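Local coordinates for carbohydrate kinase (Agrobacterium tumefaciens, PDB 2NWH), which probably transfers a phosphate group from a nucleotide such as ATP to a sugar or sugar-like substrate, as other pfkB-family kinases do, at residues M3-D15 and L49-R62. Numbering follows the deposited sequence.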
# COMPACT_ATOMS: atom_id res chain seq x y z
N MET A 3 5.13 4.07 -18.81
CA MET A 3 4.16 4.45 -17.71
C MET A 3 4.70 5.55 -16.80
O MET A 3 5.67 5.35 -16.05
CB MET A 3 3.76 3.21 -16.89
CG MET A 3 2.72 2.29 -17.54
SD MET A 3 3.03 1.84 -19.28
CE MET A 3 4.48 0.77 -19.13
N LYS A 4 4.09 6.74 -16.88
CA LYS A 4 4.59 7.89 -16.15
C LYS A 4 3.61 8.30 -15.07
O LYS A 4 4.02 8.83 -14.05
CB LYS A 4 4.82 9.09 -17.07
CG LYS A 4 6.17 9.75 -16.82
CD LYS A 4 6.20 10.59 -15.53
CE LYS A 4 7.31 11.61 -15.52
NZ LYS A 4 7.56 12.04 -14.10
N LYS A 5 2.33 8.06 -15.32
CA LYS A 5 1.28 8.60 -14.46
C LYS A 5 0.51 7.50 -13.77
O LYS A 5 0.06 6.57 -14.41
CB LYS A 5 0.32 9.47 -15.27
CG LYS A 5 0.91 10.80 -15.73
CD LYS A 5 -0.14 11.64 -16.51
CE LYS A 5 -1.35 12.14 -15.67
NZ LYS A 5 -1.05 13.05 -14.52
N ILE A 6 0.44 7.57 -12.44
CA ILE A 6 -0.21 6.52 -11.69
C ILE A 6 -1.32 7.17 -10.90
O ILE A 6 -1.09 8.17 -10.19
CB ILE A 6 0.80 5.82 -10.70
CG1 ILE A 6 1.98 5.18 -11.46
CG2 ILE A 6 0.04 4.86 -9.76
CD1 ILE A 6 3.01 4.63 -10.55
N LEU A 7 -2.52 6.61 -11.01
CA LEU A 7 -3.64 7.08 -10.20
C LEU A 7 -3.93 6.07 -9.11
O LEU A 7 -4.11 4.88 -9.42
CB LEU A 7 -4.87 7.27 -11.06
CG LEU A 7 -6.17 7.69 -10.34
CD1 LEU A 7 -6.09 9.12 -9.91
CD2 LEU A 7 -7.32 7.53 -11.29
N VAL A 8 -4.01 6.55 -7.87
CA VAL A 8 -4.27 5.73 -6.69
C VAL A 8 -5.67 6.01 -6.18
O VAL A 8 -6.05 7.18 -6.00
CB VAL A 8 -3.26 6.01 -5.59
CG1 VAL A 8 -3.54 5.12 -4.37
CG2 VAL A 8 -1.85 5.76 -6.13
N LEU A 9 -6.45 4.96 -5.98
CA LEU A 9 -7.79 5.08 -5.40
C LEU A 9 -7.84 4.20 -4.14
O LEU A 9 -7.78 2.97 -4.22
CB LEU A 9 -8.86 4.67 -6.42
CG LEU A 9 -8.75 5.44 -7.72
CD1 LEU A 9 -8.08 4.57 -8.79
CD2 LEU A 9 -10.20 5.79 -8.18
N GLY A 10 -7.93 4.83 -2.98
CA GLY A 10 -7.71 4.09 -1.76
C GLY A 10 -7.82 4.97 -0.54
O GLY A 10 -8.45 6.02 -0.59
N GLY A 11 -7.22 4.51 0.54
CA GLY A 11 -7.33 5.17 1.80
C GLY A 11 -6.25 6.17 2.02
O GLY A 11 -5.11 6.04 1.51
N ALA A 12 -6.61 7.18 2.79
CA ALA A 12 -5.70 8.21 3.19
C ALA A 12 -6.32 8.70 4.48
O ALA A 12 -7.40 9.25 4.48
CB ALA A 12 -5.62 9.32 2.11
N HIS A 13 -5.67 8.42 5.62
CA HIS A 13 -6.28 8.73 6.93
C HIS A 13 -5.27 9.53 7.76
O HIS A 13 -4.09 9.60 7.42
CB HIS A 13 -6.74 7.44 7.69
CG HIS A 13 -5.66 6.41 7.96
ND1 HIS A 13 -4.66 6.56 8.90
CD2 HIS A 13 -5.51 5.16 7.47
CE1 HIS A 13 -3.91 5.47 8.94
NE2 HIS A 13 -4.41 4.60 8.09
N ILE A 14 -5.75 10.11 8.85
CA ILE A 14 -4.88 10.71 9.85
C ILE A 14 -4.49 9.63 10.88
O ILE A 14 -5.33 8.83 11.35
CB ILE A 14 -5.54 11.98 10.49
CG1 ILE A 14 -4.54 12.84 11.27
CG2 ILE A 14 -6.74 11.60 11.41
CD1 ILE A 14 -3.51 13.57 10.35
N ASP A 15 -3.20 9.61 11.21
CA ASP A 15 -2.69 8.70 12.19
C ASP A 15 -2.25 9.55 13.38
O ASP A 15 -1.32 10.34 13.27
CB ASP A 15 -1.51 7.91 11.62
CG ASP A 15 -0.90 6.94 12.60
OD1 ASP A 15 -0.61 7.31 13.77
OD2 ASP A 15 -0.67 5.79 12.19
N LEU A 49 5.60 5.95 -4.57
CA LEU A 49 5.74 6.00 -6.02
C LEU A 49 6.20 7.36 -6.49
O LEU A 49 7.02 7.45 -7.42
CB LEU A 49 4.41 5.60 -6.71
CG LEU A 49 4.14 4.11 -6.53
CD1 LEU A 49 2.61 3.78 -6.67
CD2 LEU A 49 5.04 3.27 -7.46
N SER A 50 5.69 8.42 -5.89
CA SER A 50 6.18 9.78 -6.20
C SER A 50 7.68 9.98 -5.88
O SER A 50 8.48 10.53 -6.69
CB SER A 50 5.28 10.82 -5.52
OG SER A 50 5.65 12.13 -5.89
N ARG A 51 8.07 9.47 -4.73
CA ARG A 51 9.50 9.47 -4.31
C ARG A 51 10.41 8.73 -5.26
O ARG A 51 11.60 9.06 -5.35
CB ARG A 51 9.62 8.81 -2.93
CG ARG A 51 9.16 9.77 -1.81
CD ARG A 51 8.94 9.02 -0.51
NE ARG A 51 8.34 9.93 0.47
CZ ARG A 51 7.47 9.57 1.39
NH1 ARG A 51 7.10 8.30 1.46
NH2 ARG A 51 6.98 10.49 2.24
N LEU A 52 9.85 7.74 -5.94
CA LEU A 52 10.56 6.96 -6.95
C LEU A 52 10.44 7.54 -8.36
O LEU A 52 10.88 6.93 -9.33
CB LEU A 52 10.08 5.52 -6.92
CG LEU A 52 10.31 4.78 -5.60
CD1 LEU A 52 9.74 3.41 -5.78
CD2 LEU A 52 11.83 4.74 -5.22
N GLY A 53 9.85 8.73 -8.48
CA GLY A 53 9.95 9.47 -9.75
C GLY A 53 8.68 9.53 -10.60
O GLY A 53 8.64 10.20 -11.63
N PHE A 54 7.62 8.85 -10.16
CA PHE A 54 6.39 8.84 -10.96
C PHE A 54 5.55 10.07 -10.72
O PHE A 54 5.66 10.69 -9.68
CB PHE A 54 5.56 7.58 -10.68
CG PHE A 54 6.25 6.32 -11.15
CD1 PHE A 54 6.03 5.86 -12.44
CD2 PHE A 54 7.15 5.66 -10.35
CE1 PHE A 54 6.68 4.70 -12.92
CE2 PHE A 54 7.82 4.52 -10.82
CZ PHE A 54 7.57 4.04 -12.12
N GLU A 55 4.68 10.39 -11.68
CA GLU A 55 3.73 11.50 -11.51
C GLU A 55 2.48 10.85 -10.89
O GLU A 55 1.77 10.11 -11.55
CB GLU A 55 3.44 12.20 -12.85
CG GLU A 55 2.39 13.35 -12.68
CD GLU A 55 2.23 14.22 -13.91
OE1 GLU A 55 3.06 14.11 -14.83
OE2 GLU A 55 1.25 15.02 -13.96
N VAL A 56 2.26 11.08 -9.60
CA VAL A 56 1.22 10.31 -8.87
C VAL A 56 0.08 11.22 -8.48
O VAL A 56 0.33 12.35 -8.01
CB VAL A 56 1.78 9.57 -7.61
CG1 VAL A 56 0.66 8.68 -6.95
CG2 VAL A 56 3.02 8.72 -8.00
N ARG A 57 -1.15 10.73 -8.68
CA ARG A 57 -2.36 11.41 -8.22
C ARG A 57 -3.14 10.43 -7.33
O ARG A 57 -3.12 9.21 -7.57
CB ARG A 57 -3.21 11.87 -9.42
CG ARG A 57 -4.62 12.34 -9.07
CD ARG A 57 -5.36 12.70 -10.33
NE ARG A 57 -6.70 13.25 -10.09
CZ ARG A 57 -7.53 13.60 -11.07
NH1 ARG A 57 -7.19 13.39 -12.33
NH2 ARG A 57 -8.72 14.12 -10.80
N ILE A 58 -3.81 10.94 -6.30
CA ILE A 58 -4.65 10.07 -5.44
C ILE A 58 -6.08 10.62 -5.29
O ILE A 58 -6.28 11.83 -5.15
CB ILE A 58 -4.02 9.77 -4.03
CG1 ILE A 58 -4.88 8.74 -3.24
CG2 ILE A 58 -3.78 11.10 -3.18
CD1 ILE A 58 -4.11 8.14 -2.04
N ILE A 59 -7.06 9.72 -5.30
CA ILE A 59 -8.44 10.05 -4.99
C ILE A 59 -8.80 9.22 -3.75
O ILE A 59 -8.85 7.96 -3.81
CB ILE A 59 -9.37 9.65 -6.14
CG1 ILE A 59 -9.01 10.39 -7.42
CG2 ILE A 59 -10.89 10.01 -5.80
CD1 ILE A 59 -9.76 9.77 -8.68
N ALA A 60 -8.98 9.92 -2.62
CA ALA A 60 -9.43 9.29 -1.38
C ALA A 60 -10.62 10.04 -0.78
O ALA A 60 -10.65 11.28 -0.83
CB ALA A 60 -8.30 9.26 -0.39
N PRO A 61 -11.57 9.31 -0.17
CA PRO A 61 -12.67 9.98 0.57
C PRO A 61 -12.02 10.87 1.63
O PRO A 61 -11.02 10.48 2.25
CB PRO A 61 -13.44 8.83 1.21
CG PRO A 61 -13.26 7.68 0.20
CD PRO A 61 -11.72 7.84 -0.11
N ARG A 62 -12.52 12.09 1.76
CA ARG A 62 -11.88 13.08 2.62
C ARG A 62 -12.99 13.86 3.34
O ARG A 62 -14.01 14.17 2.74
CB ARG A 62 -11.08 14.04 1.77
CG ARG A 62 -10.40 15.19 2.47
CD ARG A 62 -9.18 14.74 3.34
NE ARG A 62 -8.25 13.88 2.56
CZ ARG A 62 -7.41 14.31 1.61
NH1 ARG A 62 -7.30 15.60 1.29
NH2 ARG A 62 -6.67 13.42 0.96
O HOH W 1 10.57 11.27 -12.87
O HOH W 2 -4.46 13.44 -14.35
O HOH W 3 -0.84 11.55 -12.23
O HOH W 4 -8.56 11.37 2.92
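Ile6 lays CD1 over one face of the Phe54 ring, 3.7 Å from Phe54 CG, in a CH-pi contact. CG1 of Ile6 lies anti to the carbonyl carbon (chi1 -60°) and the chain is extended at chi2 (174°); together these carry CD1 across to the ring and to Leu49 CD2. At the ring edge Phe54 CE1 meets Met3 O. On the same face of the sheet, Val8 spreads its two methyls: CG2 touches Val56 CG1, and CG1 lies 3.9 Å from Ile58 CD1. On the other face, Leu7 runs alongside the extended Arg57 chain, with Leu7 CD1 3.6 Å from Arg57 CG. Leu7 CD1 also meets Ile59 CD1, which Leu9 CD2 touches as well. Lys5 curls beside Glu55 to bring NZ within 3.1 Å of Glu55 OE2, a salt bridge with a weak hydrogen bond. Between the two layers, strands 5-9 and 55-59 pair in parallel, with Val8 N hydrogen-bonded to Arg57 O at 2.8 Å. Helix 41-51 ends in a Schellman motif with Gly53 as C-prime residue. Strand 55-59 then closes a right-handed crossover of the ribokinase-like fold, into which strands 13-20 and 32-39 are inserted. Helix 255-266 packs on Leu49 and Phe54, helix 126-134 covers Leu7, Arg57 and Ile59, and strands 137-141 and 81-87 flank the pair.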